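Sugar ABC transporter, sugar-binding protein (Streptococcus pneumoniae, PDB 2HEU) probably binds sugars, likely raffinose-type oligosaccharides, outside the cell and delivers them to the membrane part of an ABC transporter. Local coordinates at residues Y120-T125 / Y314-E319; L141-P146 / V160-T165; P212-D217 / Q386-D391. All coordinates share one frame; numbering follows the deposited sequence.

Contact 1 (Y120-T125 / Y314-E319); sequences YNVPFT and YMTRPE
The Phe124 ring has Met315 over one face and Val122, from its own segment, over the opposite face. Both approach off-centre, toward the rim. Met315 CG stands 3.8 Å from the centroid of the Phe124 ring, 24° off the normal, which makes a CH-pi contact. Met315 CB also comes to 3.5 Å from Phe124 CE1. The sulfur sits farther out, with Met315 SD 5.4 Å from the centroid of the Phe124 ring, above the same face as a long Met-aromatic contact. Met315 reaches the ring because its CG is anti to the backbone N (chi1 -167°). At the ring edge, Thr316 N lies near the plane, 3.7 Å from Phe124 CE1. The Thr316 methyl touches the same ring atom and also Val122, with Thr316 CG2 4.2 Å from Val122 CG1. The hydroxyl of Thr316 is bound instead by Glu313 O and Arg104. Trp296 meets Phe124 edge-to-face. No hydrogen bond joins the two segments. The contact joins the C-terminal part of helix 305-315 to edge strand 122-123 of the five-stranded mixed sheet and the residue after it. The strand order 2-1-3-5-4, with 295-298 antiparallel beside 122-123, is that of a type II periplasmic binding protein lobe.

Contact 2 (L141-P146 / V160-T165); sequences LGLKVP and VAKGQT
Lys162 meets Leu141 and Leu143 with the outer part of its side chain, and it carries most of this surface contact. It is the first residue to leave helical geometry after helix 149-161. Its aliphatic stem runs past Leu141 in the opposite direction, and Lys162 CD lies 3.6 Å from Leu141 CD2. One carbon farther on, Lys162 CE is 3.9 Å from Leu143 CD2. The chain is extended until chi4 (-99°), where it bends and turns the ammonium group to the backbone of Leu141. There Lys162 NZ donates a hydrogen bond of 2.9 Å to Leu141 O. The nitrogen lies in the carbonyl plane, on a lone pair, with a C=O...N angle of 140°.

Gly163 follows with positive phi (75°). It is the C-prime residue of a Schellman motif, with Gly163 N bonded to Val160 O at 3.0 Å and Gln164 N bonded to Ile159 O. This turn swings the chain back, and the side chain of Gln164 then points toward Leu141. It lies beside the Leu141 methyls, though its outer end is less certain, since two conformers are modelled. Leu252 adds to this patch, touching both Leu141 and Gln164, while Leu143 packs back on Leu155 and Ile159 of helix 149-161.

Gly142 ends its own helix in the same way, with positive phi in a Schellman motif. The contact therefore brings together two neighbouring helix ends. A single charged group binds the carbonyl just before Gly142, where the end of helix 135-141 would probably favour a positive charge. The methylenes of the same lysine cover leucine side chains, so one residue supplies both the polar and the apolar part of the join.

Contact 3 (P212-D217 / Q386-D391); sequences PIMKDD and QGMVND
This is a buried, mainly apolar contact between helix 212-222 and helix 385-396, two helices distant in sequence. The N-to-C directions of the two short segments make an angle of 118°, with their axes 11.7 Å apart at closest approach. Met214 reaches across from helix 212-222 to both Met388 and Val389. Its CG is anti to the backbone N (chi1 -151°), and bends at chi2 and chi3 carry the thioether along Val389. Met214 CG lies 3.8 Å from Val389 CG2, and Met214 CE is 4.0 Å from the same Val389 methyl. One valine methyl thus lies against the bent chain of Met214 from CG to CE. The terminal methyls of two methionines also meet, Met214 CE to Met388 CE at 3.9 Å. Met388 is extended up to its sulfur and bent only at chi3 (66°). That last bend brings its methyl beside the buried Asp217, with Met388 CE 3.8 Å from Asp217 OD2. No hydrogen bond crosses between the segments. Tyr198 and Ile207 add to the wall around Met214, and Leu209 packs on Val389. Leu375 and Tyr379 of helix 370-382 back Met388. Here a helix near the C-terminus packs across an earlier one, forming a helix-helix contact, with a methionine on each side, in a helical part of the solute-binding fold.

Overall arrangement
Contact 1 and contacts 2 and 3 lie on opposite sides of the chain centre, in keeping with the two-lobed shape of solute-binding proteins. Contact 1 is about 41 Å from contact 2 and about 40 Å from contact 3, centre to centre. Contacts 2 and 3 are closer, about 28 Å between centres and about 14 Å between nearest atoms. None touches another. In sequence, contact 2 falls between the two segments of contact 1, while contacts 1 and 3 alternate, so the chain passes repeatedly between the two sides. The sodium ion, bound by Lys103 and Glu335, lies about 10 Å from the Thr316 side chain of contact 1. This is the sugar-free form.

Contact 1 (Y120-T125 / Y314-E319)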
# COMPACT_ATOMS: atom_id res chain seq x y z
N TYR A 120 -16.48 4.69 7.09
CA TYR A 120 -17.25 4.14 6.04
C TYR A 120 -16.67 2.93 5.39
O TYR A 120 -17.23 2.47 4.37
CB TYR A 120 -17.50 5.24 4.95
CG TYR A 120 -18.30 6.43 5.42
CD1 TYR A 120 -19.71 6.39 5.43
CD2 TYR A 120 -17.70 7.56 5.92
CE1 TYR A 120 -20.50 7.45 5.84
CE2 TYR A 120 -18.47 8.60 6.35
CZ TYR A 120 -19.86 8.54 6.37
OH TYR A 120 -20.62 9.61 6.75
N ASN A 121 -15.56 2.41 5.89
CA ASN A 121 -14.87 1.33 5.20
C ASN A 121 -14.19 0.48 6.23
O ASN A 121 -13.60 1.04 7.21
CB ASN A 121 -13.88 1.91 4.19
CG ASN A 121 -13.10 0.93 3.41
OD1 ASN A 121 -12.10 0.41 3.86
ND2 ASN A 121 -13.57 0.67 2.16
N VAL A 122 -14.22 -0.82 6.09
CA VAL A 122 -13.47 -1.78 6.93
C VAL A 122 -12.20 -2.19 6.19
O VAL A 122 -12.30 -2.91 5.16
CB VAL A 122 -14.29 -3.07 7.23
CG1 VAL A 122 -13.53 -3.96 8.11
CG2 VAL A 122 -15.66 -2.64 7.86
N PRO A 123 -11.04 -1.70 6.62
CA PRO A 123 -9.80 -2.18 5.96
C PRO A 123 -9.42 -3.49 6.63
O PRO A 123 -9.04 -3.50 7.80
CB PRO A 123 -8.79 -1.00 6.15
CG PRO A 123 -9.59 0.10 6.93
CD PRO A 123 -10.73 -0.61 7.57
N PHE A 124 -9.62 -4.59 5.93
CA PHE A 124 -9.20 -5.92 6.41
C PHE A 124 -7.73 -6.10 6.25
O PHE A 124 -7.09 -6.70 7.12
CB PHE A 124 -9.94 -7.03 5.62
CG PHE A 124 -11.41 -7.01 5.77
CD1 PHE A 124 -12.00 -7.65 6.81
CD2 PHE A 124 -12.26 -6.31 4.89
CE1 PHE A 124 -13.37 -7.67 6.97
CE2 PHE A 124 -13.60 -6.30 5.05
CZ PHE A 124 -14.16 -6.98 6.08
N THR A 125 -7.15 -5.76 5.08
CA THR A 125 -5.75 -5.88 4.85
C THR A 125 -5.23 -4.59 4.28
O THR A 125 -5.98 -3.71 3.84
CB THR A 125 -5.41 -6.98 3.87
OG1 THR A 125 -5.89 -6.64 2.57
CG2 THR A 125 -5.93 -8.37 4.33
N TYR A 314 -18.91 -11.26 8.81
CA TYR A 314 -18.35 -12.55 8.68
C TYR A 314 -16.83 -12.45 8.39
O TYR A 314 -16.03 -13.19 9.01
CB TYR A 314 -19.05 -13.34 7.51
CG TYR A 314 -18.67 -14.75 7.41
CD1 TYR A 314 -17.96 -15.26 6.35
CD2 TYR A 314 -19.08 -15.67 8.36
CE1 TYR A 314 -17.66 -16.55 6.23
CE2 TYR A 314 -18.79 -17.03 8.26
CZ TYR A 314 -18.06 -17.45 7.21
OH TYR A 314 -17.67 -18.77 7.08
N MET A 315 -16.45 -11.54 7.49
CA MET A 315 -15.05 -11.42 7.14
C MET A 315 -14.20 -10.88 8.26
O MET A 315 -12.95 -11.06 8.24
CB MET A 315 -14.94 -10.57 5.87
CG MET A 315 -13.57 -10.62 5.18
SD MET A 315 -13.43 -12.13 4.28
CE MET A 315 -12.45 -12.18 4.87
N THR A 316 -14.79 -10.16 9.23
CA THR A 316 -14.04 -9.68 10.39
C THR A 316 -13.73 -10.77 11.45
O THR A 316 -13.01 -10.50 12.38
CB THR A 316 -14.71 -8.50 11.06
OG1 THR A 316 -15.92 -8.95 11.76
CG2 THR A 316 -15.04 -7.29 10.21
N ARG A 317 -14.36 -11.93 11.31
CA ARG A 317 -14.11 -12.99 12.27
C ARG A 317 -12.70 -13.55 12.06
O ARG A 317 -12.30 -13.78 10.92
CB ARG A 317 -15.11 -14.12 12.06
CG ARG A 317 -16.53 -13.71 12.34
CD ARG A 317 -17.49 -14.81 12.06
NE ARG A 317 -18.84 -14.38 12.22
CZ ARG A 317 -19.91 -15.17 12.14
NH1 ARG A 317 -19.70 -16.47 11.88
NH2 ARG A 317 -21.09 -14.67 12.21
N PRO A 318 -11.92 -13.81 13.12
CA PRO A 318 -10.55 -14.25 12.91
C PRO A 318 -10.41 -15.48 12.14
O PRO A 318 -9.54 -15.56 11.28
CB PRO A 318 -10.04 -14.45 14.35
CG PRO A 318 -11.07 -14.14 15.24
CD PRO A 318 -12.26 -13.62 14.53
N GLU A 319 -11.31 -16.48 12.34
CA GLU A 319 -11.15 -17.71 11.63
C GLU A 319 -11.56 -17.66 10.14
O GLU A 319 -11.24 -18.54 9.35
CB GLU A 319 -12.03 -18.78 12.39
CG GLU A 319 -13.57 -18.56 12.39
CD GLU A 319 -14.11 -17.56 13.41
OE1 GLU A 319 -13.32 -16.94 14.16
OE2 GLU A 319 -15.35 -17.55 13.63

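Contact 2 (L141-P146 / V160-T165)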
# COMPACT_ATOMS: atom_id res chain seq x y z
N LEU A 141 28.26 -11.87 3.31
CA LEU A 141 29.09 -10.63 3.22
C LEU A 141 29.26 -9.92 4.53
O LEU A 141 29.95 -8.92 4.61
CB LEU A 141 28.55 -9.70 2.13
CG LEU A 141 28.56 -10.23 0.72
CD1 LEU A 141 27.72 -9.26 -0.08
CD2 LEU A 141 29.98 -10.32 0.25
N GLY A 142 28.69 -10.45 5.57
CA GLY A 142 28.77 -9.85 6.86
C GLY A 142 28.04 -8.53 7.02
O GLY A 142 28.46 -7.68 7.79
N LEU A 143 26.97 -8.34 6.25
CA LEU A 143 26.20 -7.12 6.24
C LEU A 143 24.98 -7.20 7.08
O LEU A 143 24.44 -8.29 7.25
CB LEU A 143 25.75 -6.81 4.83
CG LEU A 143 26.88 -6.71 3.86
CD1 LEU A 143 26.32 -6.64 2.41
CD2 LEU A 143 27.83 -5.55 4.11
N LYS A 144 24.48 -6.03 7.50
CA LYS A 144 23.37 -5.96 8.37
C LYS A 144 22.36 -4.98 7.77
O LYS A 144 22.69 -4.01 7.07
CB LYS A 144 23.80 -5.41 9.74
CG LYS A 144 24.85 -6.14 10.43
CD LYS A 144 24.46 -7.54 10.74
CE LYS A 144 25.51 -8.18 11.71
NZ LYS A 144 26.82 -8.32 10.98
N VAL A 145 21.11 -5.25 8.07
CA VAL A 145 20.03 -4.30 7.77
C VAL A 145 20.38 -2.93 8.37
O VAL A 145 20.76 -2.85 9.57
CB VAL A 145 18.66 -4.83 8.45
CG1 VAL A 145 17.63 -3.73 8.53
CG2 VAL A 145 18.16 -6.06 7.59
N PRO A 146 20.22 -1.85 7.63
CA PRO A 146 20.59 -0.49 8.15
C PRO A 146 19.50 0.09 8.99
O PRO A 146 18.34 -0.07 8.70
CB PRO A 146 20.81 0.28 6.87
CG PRO A 146 19.78 -0.30 5.94
CD PRO A 146 19.70 -1.79 6.23
N VAL A 160 28.91 -2.29 -3.06
CA VAL A 160 29.67 -1.97 -4.23
C VAL A 160 31.11 -2.35 -4.07
O VAL A 160 31.69 -2.92 -4.98
CB VAL A 160 29.57 -0.46 -4.61
CG1 VAL A 160 30.41 -0.13 -5.81
CG2 VAL A 160 28.08 -0.09 -4.94
N ALA A 161 31.71 -2.05 -2.90
CA ALA A 161 33.12 -2.37 -2.74
C ALA A 161 33.37 -3.88 -2.80
O ALA A 161 34.50 -4.25 -3.14
CB ALA A 161 33.59 -1.70 -1.42
N LYS A 162 32.40 -4.68 -2.39
CA LYS A 162 32.48 -6.12 -2.49
C LYS A 162 32.16 -6.69 -3.87
O LYS A 162 32.26 -7.90 -4.09
CB LYS A 162 31.53 -6.74 -1.45
CG LYS A 162 31.96 -6.41 -0.02
CD LYS A 162 30.97 -6.90 0.99
CE LYS A 162 31.25 -6.40 2.42
NZ LYS A 162 31.94 -7.51 3.10
N GLY A 163 31.97 -5.86 -4.87
CA GLY A 163 31.77 -6.26 -6.20
C GLY A 163 30.40 -6.84 -6.50
O GLY A 163 30.27 -7.65 -7.42
N GLN A 164 29.37 -6.41 -5.79
CA GLN A 164 28.06 -6.83 -6.15
C GLN A 164 27.20 -5.59 -6.24
O GLN A 164 27.62 -4.48 -5.94
CB GLN A 164 27.56 -7.85 -5.16
CG GLN A 164 28.35 -9.11 -5.19
CD GLN A 164 27.66 -10.27 -4.39
OE1 GLN A 164 26.49 -10.64 -4.68
NE2 GLN A 164 28.37 -10.82 -3.43
N THR A 165 25.99 -5.81 -6.73
CA THR A 165 25.09 -4.73 -7.10
C THR A 165 24.06 -4.53 -6.01
O THR A 165 23.25 -5.41 -5.76
CB THR A 165 24.39 -5.01 -8.41
OG1 THR A 165 25.34 -5.24 -9.44
CG2 THR A 165 23.48 -3.83 -8.80

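Contact 3 (P212-D217 / Q386-D391)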
# COMPACT_ATOMS: atom_id res chain seq x y z
N PRO A 212 16.02 22.64 4.87
CA PRO A 212 16.54 21.42 5.51
C PRO A 212 15.83 20.16 5.12
O PRO A 212 16.44 19.10 4.94
CB PRO A 212 16.46 21.75 6.97
CG PRO A 212 16.71 23.23 7.02
CD PRO A 212 15.95 23.73 5.86
N ILE A 213 14.50 20.23 5.00
CA ILE A 213 13.71 19.04 4.66
C ILE A 213 14.08 18.56 3.26
O ILE A 213 14.21 17.36 3.01
CB ILE A 213 12.19 19.28 4.80
CG1 ILE A 213 11.83 19.41 6.27
CG2 ILE A 213 11.39 18.22 4.11
CD1 ILE A 213 10.50 20.08 6.57
N MET A 214 14.22 19.49 2.32
CA MET A 214 14.60 19.14 0.95
C MET A 214 15.98 18.57 0.95
O MET A 214 16.25 17.58 0.24
CB MET A 214 14.50 20.36 0.07
CG MET A 214 14.20 20.18 -1.26
SD MET A 214 12.78 19.13 -1.70
CE MET A 214 13.68 17.98 -2.69
N LYS A 215 16.96 19.11 1.72
CA LYS A 215 18.28 18.58 1.79
C LYS A 215 18.25 17.13 2.27
O LYS A 215 18.96 16.25 1.76
CB LYS A 215 19.17 19.42 2.71
CG LYS A 215 19.50 20.78 2.12
CD LYS A 215 20.31 21.62 3.17
CE LYS A 215 20.62 23.02 2.65
NZ LYS A 215 21.50 23.00 1.54
N ASP A 216 17.43 16.86 3.28
CA ASP A 216 17.32 15.48 3.80
C ASP A 216 16.65 14.56 2.78
O ASP A 216 17.08 13.42 2.62
CB ASP A 216 16.57 15.46 5.11
CG ASP A 216 17.42 15.93 6.34
OD1 ASP A 216 18.64 15.96 6.23
OD2 ASP A 216 16.83 16.18 7.39
N ASP A 217 15.59 15.04 2.12
CA ASP A 217 14.98 14.21 1.06
C ASP A 217 16.02 13.87 -0.01
O ASP A 217 16.07 12.73 -0.47
CB ASP A 217 13.83 14.98 0.44
CG ASP A 217 13.24 14.26 -0.75
OD1 ASP A 217 12.57 13.20 -0.40
OD2 ASP A 217 13.43 14.62 -1.89
N GLN A 386 17.90 21.04 -8.38
CA GLN A 386 17.00 22.15 -8.62
C GLN A 386 15.83 21.71 -9.50
O GLN A 386 14.70 22.16 -9.31
CB GLN A 386 17.76 23.34 -9.20
CG GLN A 386 16.83 24.59 -9.33
CD GLN A 386 16.46 25.12 -7.94
OE1 GLN A 386 15.22 25.15 -7.63
NE2 GLN A 386 17.38 25.48 -7.15
N GLY A 387 16.10 20.90 -10.51
CA GLY A 387 15.05 20.41 -11.36
C GLY A 387 13.99 19.65 -10.59
O GLY A 387 12.81 19.77 -10.83
N MET A 388 14.43 18.81 -9.62
CA MET A 388 13.48 18.07 -8.80
C MET A 388 12.63 19.02 -7.96
O MET A 388 11.43 18.83 -7.84
CB MET A 388 14.21 17.01 -7.95
CG MET A 388 13.25 16.22 -7.10
SD MET A 388 13.92 14.75 -6.36
CE MET A 388 15.14 15.37 -5.22
N VAL A 389 13.25 20.03 -7.34
CA VAL A 389 12.50 21.04 -6.59
C VAL A 389 11.51 21.72 -7.49
O VAL A 389 10.33 21.90 -7.12
CB VAL A 389 13.47 22.01 -5.92
CG1 VAL A 389 12.70 23.20 -5.34
CG2 VAL A 389 14.28 21.30 -4.84
N ASN A 390 11.93 22.13 -8.67
CA ASN A 390 11.03 22.76 -9.60
C ASN A 390 9.85 21.86 -9.95
O ASN A 390 8.69 22.29 -10.00
CB ASN A 390 11.79 23.17 -10.84
CG ASN A 390 12.75 24.33 -10.63
OD1 ASN A 390 12.71 25.00 -9.60
ND2 ASN A 390 13.64 24.50 -11.59
N ASP A 391 10.14 20.57 -10.18
CA ASP A 391 9.11 19.59 -10.47
C ASP A 391 8.13 19.43 -9.33
O ASP A 391 6.92 19.25 -9.55
CB ASP A 391 9.73 18.22 -10.78
CG ASP A 391 10.50 18.11 -12.06
OD1 ASP A 391 10.37 18.94 -12.93
OD2 ASP A 391 11.21 17.06 -12.18